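Local coordinates for MobA-like NTP transferase domain-containing protein (Thermus thermophilus, PDB 2DPW), which is of unknown function but probably acts as a nucleotidyltransferase of the MobA-like NTP transferase family, at residues K132-T144 with K187-E199. Residues are numbered along the deposited sequence; the frame is centred on the assembly and turned at random.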
loop_
_atom_site.group_PDB
_atom_site.type_symbol
_atom_site.label_atom_id
_atom_site.label_comp_id
_atom_site.label_asym_id
_atom_site.label_seq_id
_atom_site.Cartn_x
_atom_site.Cartn_y
_atom_site.Cartn_z
ATOM N N LYS A 132 -3.085 -0.705 -16.836
ATOM C CA LYS A 132 -3.509 -2.098 -16.779
ATOM C C LYS A 132 -3.327 -2.673 -15.373
ATOM O O LYS A 132 -2.195 -2.809 -14.899
ATOM C CB LYS A 132 -2.677 -2.892 -17.773
ATOM C CG LYS A 132 -2.380 -2.119 -19.035
ATOM C CD LYS A 132 -1.649 -2.992 -20.027
ATOM C CE LYS A 132 -1.339 -2.231 -21.306
ATOM N NZ LYS A 132 -0.601 -3.118 -22.294
ATOM N N ARG A 133 -4.436 -3.039 -14.728
ATOM C CA ARG A 133 -4.395 -3.562 -13.359
ATOM C C ARG A 133 -4.968 -4.964 -13.145
ATOM O O ARG A 133 -5.745 -5.457 -13.956
ATOM C CB ARG A 133 -5.139 -2.602 -12.422
ATOM C CG ARG A 133 -4.619 -1.173 -12.405
ATOM C CD ARG A 133 -3.302 -1.056 -11.657
ATOM N NE ARG A 133 -3.422 -1.456 -10.257
ATOM C CZ ARG A 133 -2.484 -1.233 -9.341
ATOM N NH1 ARG A 133 -1.364 -0.609 -9.691
ATOM N NH2 ARG A 133 -2.661 -1.630 -8.081
ATOM N N THR A 134 -4.582 -5.582 -12.027
ATOM C CA THR A 134 -5.059 -6.912 -11.636
ATOM C C THR A 134 -6.330 -6.672 -10.815
ATOM O O THR A 134 -6.250 -6.219 -9.676
ATOM C CB THR A 134 -4.042 -7.643 -10.713
ATOM O OG1 THR A 134 -2.769 -7.728 -11.358
ATOM C CG2 THR A 134 -4.526 -9.047 -10.382
ATOM N N TYR A 135 -7.497 -6.962 -11.382
ATOM C CA TYR A 135 -8.741 -6.737 -10.650
ATOM C C TYR A 135 -9.323 -8.006 -10.059
ATOM O O TYR A 135 -8.804 -9.099 -10.265
ATOM C CB TYR A 135 -9.811 -6.093 -11.543
ATOM C CG TYR A 135 -9.462 -4.734 -12.088
ATOM C CD1 TYR A 135 -8.601 -4.603 -13.172
ATOM C CD2 TYR A 135 -10.010 -3.580 -11.542
ATOM C CE1 TYR A 135 -8.298 -3.358 -13.710
ATOM C CE2 TYR A 135 -9.711 -2.323 -12.071
ATOM C CZ TYR A 135 -8.858 -2.223 -13.157
ATOM O OH TYR A 135 -8.584 -0.995 -13.710
ATOM N N ALA A 136 -10.414 -7.836 -9.322
ATOM C CA ALA A 136 -11.126 -8.933 -8.700
ATOM C C ALA A 136 -12.610 -8.573 -8.681
ATOM O O ALA A 136 -12.996 -7.503 -8.206
ATOM C CB ALA A 136 -10.619 -9.145 -7.306
ATOM N N ARG A 137 -13.439 -9.467 -9.207
ATOM C CA ARG A 137 -14.873 -9.228 -9.275
ATOM C C ARG A 137 -15.600 -9.679 -8.011
ATOM O O ARG A 137 -15.612 -10.860 -7.673
ATOM C CB ARG A 137 -15.463 -9.946 -10.496
ATOM C CG ARG A 137 -14.799 -9.590 -11.823
ATOM C CD ARG A 137 -15.369 -10.391 -12.997
ATOM N NE ARG A 137 -16.740 -10.009 -13.352
ATOM C CZ ARG A 137 -17.817 -10.767 -13.147
ATOM N NH1 ARG A 137 -17.698 -11.965 -12.582
ATOM N NH2 ARG A 137 -19.018 -10.327 -13.509
ATOM N N LEU A 138 -16.204 -8.723 -7.314
ATOM C CA LEU A 138 -16.953 -9.007 -6.094
ATOM C C LEU A 138 -18.404 -8.658 -6.335
ATOM O O LEU A 138 -18.715 -7.823 -7.178
ATOM C CB LEU A 138 -16.439 -8.159 -4.929
ATOM C CG LEU A 138 -14.987 -8.353 -4.512
ATOM C CD1 LEU A 138 -14.699 -7.478 -3.304
ATOM C CD2 LEU A 138 -14.737 -9.816 -4.189
ATOM N N ARG A 139 -19.298 -9.286 -5.588
ATOM C CA ARG A 139 -20.706 -8.986 -5.763
ATOM C C ARG A 139 -20.927 -7.484 -5.720
ATOM O O ARG A 139 -21.804 -6.959 -6.397
ATOM C CB ARG A 139 -21.541 -9.657 -4.676
ATOM C CG ARG A 139 -21.743 -11.134 -4.898
ATOM C CD ARG A 139 -22.739 -11.666 -3.906
ATOM N NE ARG A 139 -22.207 -12.817 -3.188
ATOM C CZ ARG A 139 -22.831 -13.418 -2.179
ATOM N NH1 ARG A 139 -24.014 -12.978 -1.765
ATOM N NH2 ARG A 139 -22.269 -14.461 -1.584
ATOM N N GLU A 140 -20.114 -6.793 -4.936
ATOM C CA GLU A 140 -20.253 -5.356 -4.803
ATOM C C GLU A 140 -19.543 -4.576 -5.913
ATOM O O GLU A 140 -19.680 -3.354 -6.005
ATOM C CB GLU A 140 -19.760 -4.920 -3.417
ATOM C CG GLU A 140 -20.569 -5.525 -2.254
ATOM C CD GLU A 140 -19.998 -6.841 -1.704
ATOM O OE1 GLU A 140 -19.462 -7.658 -2.495
ATOM O OE2 GLU A 140 -20.102 -7.061 -0.468
ATOM N N GLY A 141 -18.793 -5.275 -6.765
ATOM C CA GLY A 141 -18.114 -4.593 -7.851
ATOM C C GLY A 141 -16.826 -5.214 -8.359
ATOM O O GLY A 141 -16.591 -6.408 -8.228
ATOM N N THR A 142 -15.996 -4.386 -8.975
ATOM C CA THR A 142 -14.709 -4.817 -9.496
ATOM C C THR A 142 -13.666 -3.828 -8.996
ATOM O O THR A 142 -13.751 -2.629 -9.260
ATOM C CB THR A 142 -14.712 -4.844 -11.016
ATOM O OG1 THR A 142 -15.694 -5.786 -11.462
ATOM C CG2 THR A 142 -13.344 -5.254 -11.533
ATOM N N PHE A 143 -12.683 -4.343 -8.268
ATOM C CA PHE A 143 -11.662 -3.499 -7.690
ATOM C C PHE A 143 -10.253 -3.989 -7.856
ATOM O O PHE A 143 -9.987 -5.083 -8.347
ATOM C CB PHE A 143 -11.923 -3.370 -6.195
ATOM C CG PHE A 143 -13.358 -3.116 -5.855
ATOM C CD1 PHE A 143 -14.264 -4.168 -5.727
ATOM C CD2 PHE A 143 -13.807 -1.814 -5.663
ATOM C CE1 PHE A 143 -15.589 -3.925 -5.415
ATOM C CE2 PHE A 143 -15.133 -1.561 -5.349
ATOM C CZ PHE A 143 -16.023 -2.620 -5.222
ATOM N N THR A 144 -9.345 -3.144 -7.406
ATOM C CA THR A 144 -7.949 -3.485 -7.385
ATOM C C THR A 144 -7.482 -2.913 -6.071
ATOM O O THR A 144 -8.155 -2.025 -5.507
ATOM C CB THR A 144 -7.177 -2.858 -8.544
ATOM O OG1 THR A 144 -5.831 -3.348 -8.522
ATOM C CG2 THR A 144 -7.180 -1.348 -8.451
ATOM N N LYS A 187 -14.913 -18.920 -5.442
ATOM C CA LYS A 187 -15.957 -17.932 -5.266
ATOM C C LYS A 187 -15.607 -16.593 -5.880
ATOM O O LYS A 187 -16.356 -16.085 -6.706
ATOM C CB LYS A 187 -16.283 -17.743 -3.791
ATOM C CG LYS A 187 -17.344 -18.674 -3.261
ATOM C CD LYS A 187 -17.724 -18.243 -1.858
ATOM C CE LYS A 187 -18.629 -19.251 -1.181
ATOM N NZ LYS A 187 -18.823 -18.916 0.257
ATOM N N LEU A 188 -14.478 -16.011 -5.497
ATOM C CA LEU A 188 -14.127 -14.718 -6.063
ATOM C C LEU A 188 -13.579 -14.850 -7.469
ATOM O O LEU A 188 -13.764 -13.958 -8.301
ATOM C CB LEU A 188 -13.126 -13.978 -5.176
ATOM C CG LEU A 188 -11.745 -14.538 -4.836
ATOM C CD1 LEU A 188 -10.916 -14.783 -6.085
ATOM C CD2 LEU A 188 -11.045 -13.524 -3.937
ATOM N N LEU A 189 -12.902 -15.962 -7.735
ATOM C CA LEU A 189 -12.352 -16.186 -9.062
ATOM C C LEU A 189 -13.508 -16.165 -10.055
ATOM O O LEU A 189 -13.307 -16.020 -11.264
ATOM C CB LEU A 189 -11.614 -17.527 -9.125
ATOM C CG LEU A 189 -10.238 -17.613 -8.458
ATOM C CD1 LEU A 189 -9.637 -18.987 -8.714
ATOM C CD2 LEU A 189 -9.325 -16.534 -9.016
ATOM N N LEU A 190 -14.721 -16.305 -9.526
ATOM C CA LEU A 190 -15.925 -16.281 -10.343
ATOM C C LEU A 190 -16.696 -14.971 -10.143
ATOM O O LEU A 190 -17.547 -14.621 -10.958
ATOM C CB LEU A 190 -16.824 -17.466 -9.987
ATOM C CG LEU A 190 -16.145 -18.837 -9.990
ATOM C CD1 LEU A 190 -17.175 -19.900 -9.645
ATOM C CD2 LEU A 190 -15.506 -19.114 -11.350
ATOM N N GLY A 191 -16.381 -14.235 -9.079
ATOM C CA GLY A 191 -17.086 -12.994 -8.803
ATOM C C GLY A 191 -18.213 -13.372 -7.875
ATOM O O GLY A 191 -18.967 -12.544 -7.361
ATOM N N ARG A 192 -18.301 -14.675 -7.666
ATOM C CA ARG A 192 -19.311 -15.296 -6.832
ATOM C C ARG A 192 -19.131 -14.940 -5.348
ATOM O O ARG A 192 -19.942 -15.311 -4.493
ATOM C CB ARG A 192 -19.213 -16.804 -7.060
ATOM C CG ARG A 192 -20.119 -17.637 -6.219
ATOM C CD ARG A 192 -21.564 -17.513 -6.649
ATOM N NE ARG A 192 -22.481 -18.277 -5.796
ATOM C CZ ARG A 192 -22.149 -19.177 -4.867
ATOM N NH1 ARG A 192 -23.120 -19.784 -4.186
ATOM N NH2 ARG A 192 -20.882 -19.478 -4.605
ATOM N N LEU A 193 -18.073 -14.192 -5.061
ATOM C CA LEU A 193 -17.743 -13.803 -3.702
ATOM C C LEU A 193 -18.084 -12.344 -3.375
ATOM O O LEU A 193 -18.197 -11.484 -4.261
ATOM C CB LEU A 193 -16.253 -14.055 -3.477
ATOM C CG LEU A 193 -15.653 -13.785 -2.094
ATOM C CD1 LEU A 193 -16.192 -14.778 -1.076
ATOM C CD2 LEU A 193 -14.136 -13.881 -2.156
ATOM N N SER A 194 -18.239 -12.065 -2.084
ATOM C CA SER A 194 -18.557 -10.710 -1.651
ATOM C C SER A 194 -17.523 -10.072 -0.726
ATOM O O SER A 194 -16.725 -10.742 -0.070
ATOM C CB SER A 194 -19.911 -10.666 -0.952
ATOM O OG SER A 194 -19.762 -10.934 0.429
ATOM N N LEU A 195 -17.589 -8.750 -0.651
ATOM C CA LEU A 195 -16.666 -7.968 0.152
ATOM C C LEU A 195 -16.614 -8.330 1.642
ATOM O O LEU A 195 -15.526 -8.441 2.218
ATOM C CB LEU A 195 -16.991 -6.486 -0.037
ATOM C CG LEU A 195 -15.964 -5.433 0.364
ATOM C CD1 LEU A 195 -14.582 -5.798 -0.163
ATOM C CD2 LEU A 195 -16.416 -4.101 -0.188
ATOM N N ALA A 196 -17.770 -8.514 2.271
ATOM C CA ALA A 196 -17.770 -8.854 3.693
ATOM C C ALA A 196 -17.223 -10.258 3.900
ATOM O O ALA A 196 -16.669 -10.574 4.955
ATOM C CB ALA A 196 -19.164 -8.753 4.268
ATOM N N GLU A 197 -17.386 -11.104 2.886
ATOM C CA GLU A 197 -16.888 -12.468 2.965
ATOM C C GLU A 197 -15.377 -12.385 2.980
ATOM O O GLU A 197 -14.709 -13.057 3.764
ATOM C CB GLU A 197 -17.347 -13.279 1.761
ATOM C CG GLU A 197 -18.826 -13.588 1.748
ATOM C CD GLU A 197 -19.217 -14.469 0.576
ATOM O OE1 GLU A 197 -19.201 -13.983 -0.582
ATOM O OE2 GLU A 197 -19.528 -15.655 0.811
ATOM N N VAL A 198 -14.848 -11.547 2.098
ATOM C CA VAL A 198 -13.416 -11.339 2.009
ATOM C C VAL A 198 -12.908 -10.859 3.376
ATOM O O VAL A 198 -12.007 -11.464 3.973
ATOM C CB VAL A 198 -13.101 -10.269 0.953
ATOM C CG1 VAL A 198 -11.615 -10.121 0.797
ATOM C CG2 VAL A 198 -13.746 -10.641 -0.368
ATOM N N GLU A 199 -13.513 -9.776 3.869
ATOM C CA GLU A 199 -13.145 -9.192 5.150
ATOM C C GLU A 199 -13.239 -10.170 6.317
ATOM O O GLU A 199 -12.333 -10.256 7.144
ATOM C CB GLU A 199 -14.032 -7.992 5.457
ATOM C CG GLU A 199 -13.800 -6.779 4.611
ATOM C CD GLU A 199 -14.827 -5.706 4.892
ATOM O OE1 GLU A 199 -16.012 -5.916 4.545
ATOM O OE2 GLU A 199 -14.455 -4.663 5.467
#
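The tight turn of a β-hairpin in 132-144 docks on the N-terminus of a helix in 187-199, with Glu140 and Arg139 meeting Leu195, Leu193 and Glu197. Strands 136-138 and 141-145 are linked by a type I turn from Leu138 to Gly141, and this turn fits against the link between helices 182-190 and 195-206. The Glu140 carboxylate lies at the start of the second helix: Leu195 N donates to Glu140 OE1 at 2.8 Å, nearly straight at 165°, meeting the oxygen on its syn side but 31° out of the carboxylate plane. The helix dipole would be expected to favour this negative charge. Next to it, Arg139 N gives its hydrogen to Leu193 O (2.8 Å), fixing the turn to the link through backbone as well. The Arg139 chain, bent at chi3 (-127°), brings its guanidinium with one face over Ser194 CB and NH2 3.3 Å from Glu197 OE1, a salt bridge with the two planes steeply inclined. Glu197 OE1 also accepts from Ser194 N (2.6 Å) through its anti lone pair, while Ser194 OG takes a weak bond from Glu197 N, and Lys187 NZ bridges weakly to Glu197 OE2. A glutamine in place of Glu197 would probably leave Arg139 and Lys187 without their shared counter-charge. Leu138, the first residue of the turn, adds an apolar contact: Leu138 CD1 touches Leu195 CD1 (3.6 Å) and Leu138 CD2 meets Val198 CG2 at 4.0 Å, while Leu195 also reaches Ile118 of the central sheet. The Ser194–Glu197 pair is a capping box, here joined by a turn carboxylate at the same helix N-terminus.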